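Local structure of putative adhesin (3PET) at residues Glu145-Ile150 against Asn165-Ala170. The protein is a putative lipoprotein of unknown function, folded as a right-handed beta-helix and inferred to serve in cell adhesion. Sequence-based numbering, arbitrary orientation.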
loop_
_atom_site.group_PDB
_atom_site.type_symbol
_atom_site.label_atom_id
_atom_site.label_comp_id
_atom_site.label_asym_id
_atom_site.label_seq_id
_atom_site.Cartn_x
_atom_site.Cartn_y
_atom_site.Cartn_z
ATOM N N GLU A 145 5.465 8.028 18.176
ATOM C CA GLU A 145 5.292 8.147 19.619
ATOM C C GLU A 145 5.887 9.484 20.076
ATOM O O GLU A 145 6.937 9.900 19.588
ATOM C CB GLU A 145 5.920 6.953 20.359
ATOM C CG GLU A 145 5.691 6.953 21.877
ATOM C CD GLU A 145 6.667 7.807 22.673
ATOM O OE1 GLU A 145 7.828 7.927 22.233
ATOM O OE2 GLU A 145 6.280 8.366 23.725
ATOM N N GLY A 146 5.195 10.135 21.003
ATOM C CA GLY A 146 5.631 11.411 21.558
ATOM C C GLY A 146 4.502 12.402 21.678
ATOM O O GLY A 146 3.385 12.033 22.026
ATOM N N THR A 147 4.791 13.669 21.422
ATOM C CA THR A 147 3.774 14.720 21.540
ATOM C C THR A 147 3.838 15.668 20.344
ATOM O O THR A 147 4.899 15.883 19.757
ATOM C CB THR A 147 3.910 15.530 22.878
ATOM O OG1 THR A 147 5.113 16.309 22.864
ATOM C CG2 THR A 147 3.846 14.660 24.138
ATOM N N ALA A 148 2.704 16.271 20.026
ATOM C CA ALA A 148 2.578 17.285 18.977
ATOM C C ALA A 148 1.464 18.247 19.363
ATOM O O ALA A 148 0.519 17.846 20.046
ATOM C CB ALA A 148 2.280 16.637 17.635
ATOM N N GLN A 149 1.574 19.519 18.969
ATOM C CA GLN A 149 0.466 20.431 19.233
ATOM C C GLN A 149 -0.597 20.136 18.180
ATOM O O GLN A 149 -1.768 20.005 18.496
ATOM C CB GLN A 149 0.922 21.903 19.223
ATOM C CG GLN A 149 1.672 22.330 20.488
ATOM C CD GLN A 149 0.807 22.348 21.743
ATOM O OE1 GLN A 149 -0.419 22.521 21.705
ATOM N NE2 GLN A 149 1.434 22.168 22.893
ATOM N N ILE A 150 -0.153 19.953 16.929
ATOM C CA ILE A 150 -0.991 19.618 15.774
ATOM C C ILE A 150 -0.381 18.415 15.070
ATOM O O ILE A 150 0.830 18.406 14.833
ATOM C CB ILE A 150 -1.155 20.823 14.780
ATOM C CG1 ILE A 150 -1.708 22.075 15.497
ATOM C CG2 ILE A 150 -2.090 20.429 13.580
ATOM C CD1 ILE A 150 -1.353 23.424 14.843
ATOM N N ASN A 165 0.157 6.432 20.455
ATOM C CA ASN A 165 1.049 6.947 21.512
ATOM C C ASN A 165 1.689 8.285 21.128
ATOM O O ASN A 165 2.658 8.716 21.760
ATOM C CB ASN A 165 2.107 5.925 21.891
ATOM C CG ASN A 165 1.482 4.682 22.457
ATOM O OD1 ASN A 165 0.511 4.746 23.211
ATOM N ND2 ASN A 165 1.972 3.528 22.050
ATOM N N LEU A 166 1.117 8.953 20.107
ATOM C CA LEU A 166 1.495 10.295 19.746
ATOM C C LEU A 166 0.380 11.194 20.260
ATOM O O LEU A 166 -0.676 11.274 19.626
ATOM C CB LEU A 166 1.767 10.487 18.248
ATOM C CG LEU A 166 2.188 11.929 17.913
ATOM C CD1 LEU A 166 3.706 12.090 17.909
ATOM C CD2 LEU A 166 1.557 12.376 16.675
ATOM N N ARG A 167 0.587 11.788 21.459
ATOM C CA ARG A 167 -0.403 12.663 22.106
ATOM C C ARG A 167 -0.413 14.031 21.425
ATOM O O ARG A 167 0.570 14.766 21.516
ATOM C CB ARG A 167 -0.110 12.810 23.630
ATOM C CG ARG A 167 -0.292 11.524 24.436
ATOM C CD ARG A 167 0.874 11.281 25.390
ATOM N NE ARG A 167 1.837 10.315 24.851
ATOM C CZ ARG A 167 3.158 10.372 25.026
ATOM N NH1 ARG A 167 3.702 11.359 25.730
ATOM N NH2 ARG A 167 3.943 9.446 24.493
ATOM N N ALA A 168 -1.504 14.359 20.714
ATOM C CA ALA A 168 -1.631 15.641 20.016
ATOM C C ALA A 168 -2.834 16.423 20.535
ATOM O O ALA A 168 -3.821 15.807 20.936
ATOM C CB ALA A 168 -1.769 15.414 18.518
ATOM N N ASN A 169 -2.771 17.763 20.513
ATOM C CA ASN A 169 -3.940 18.545 20.925
ATOM C C ASN A 169 -4.971 18.563 19.811
ATOM O O ASN A 169 -6.134 18.322 20.072
ATOM C CB ASN A 169 -3.552 19.961 21.359
ATOM C CG ASN A 169 -2.992 19.974 22.756
ATOM O OD1 ASN A 169 -3.452 19.252 23.647
ATOM N ND2 ASN A 169 -1.994 20.788 22.976
ATOM N N ALA A 170 -4.537 18.803 18.574
ATOM C CA ALA A 170 -5.403 18.839 17.395
ATOM C C ALA A 170 -4.940 17.804 16.391
ATOM O O ALA A 170 -3.744 17.708 16.093
ATOM C CB ALA A 170 -5.391 20.228 16.773
#
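Arg-167 meets Gly-146 with both its backbone N and its guanidinium group. The peptide N of Arg-167 donates to Gly-146 O over 2.9 Å, and its guanidinium, brought round by bends at chi2 and chi3, folds back over the same carbonyl, so that Gly-146 O lies 3.4 Å above the plane, over the centre of the group. At the guanidinium edge, in plane, Glu-145 OE2 forms a salt bridge with Arg-167 NH2 at 2.7 Å, though the hydrogen bond within it is weak, its N-H poorly aimed. Glu-145 runs alongside the arginine in the same direction, its CG turned away from the backbone N (chi1 -176°) and its chain bent at chi2, while its OE1 accepts a bond from Ser-126 N in the preceding coil. Thr-147 CG2 comes obliquely to 3.7 Å from Arg-167 NH1.

The main chains run parallel, as neighbouring coils of the right-handed beta-helix do. Gly-146 N donates to Asn-165 O, nearly straight at 171°, and Ala-148 N to Arg-167 O. Beyond the corner at Gln-149 and Asn-169 the pairing resumes with Ala-170 N to Gln-149 O at 3.0 Å.

At that corner the amide side chains of Gln-149 and Asn-169, on successive coils, lie side by side and point the same way, with planes 50° apart. Asn-169 ND2 gives a 2.7 Å bond to Gln-149 OE1; the acceptor lies in the asparagine's amide plane, whereas the donor sits above the glutamine carbonyl plane.

Apolar contacts occupy the buried face opposite Thr-147 and Arg-167. Ala-148 CB rests 4.3 Å from Ala-168 CB, and Leu-166 CD1 reaches the Gly-146 backbone, while Leu-166 also packs on Leu-127, Leu-132 and Ala-151.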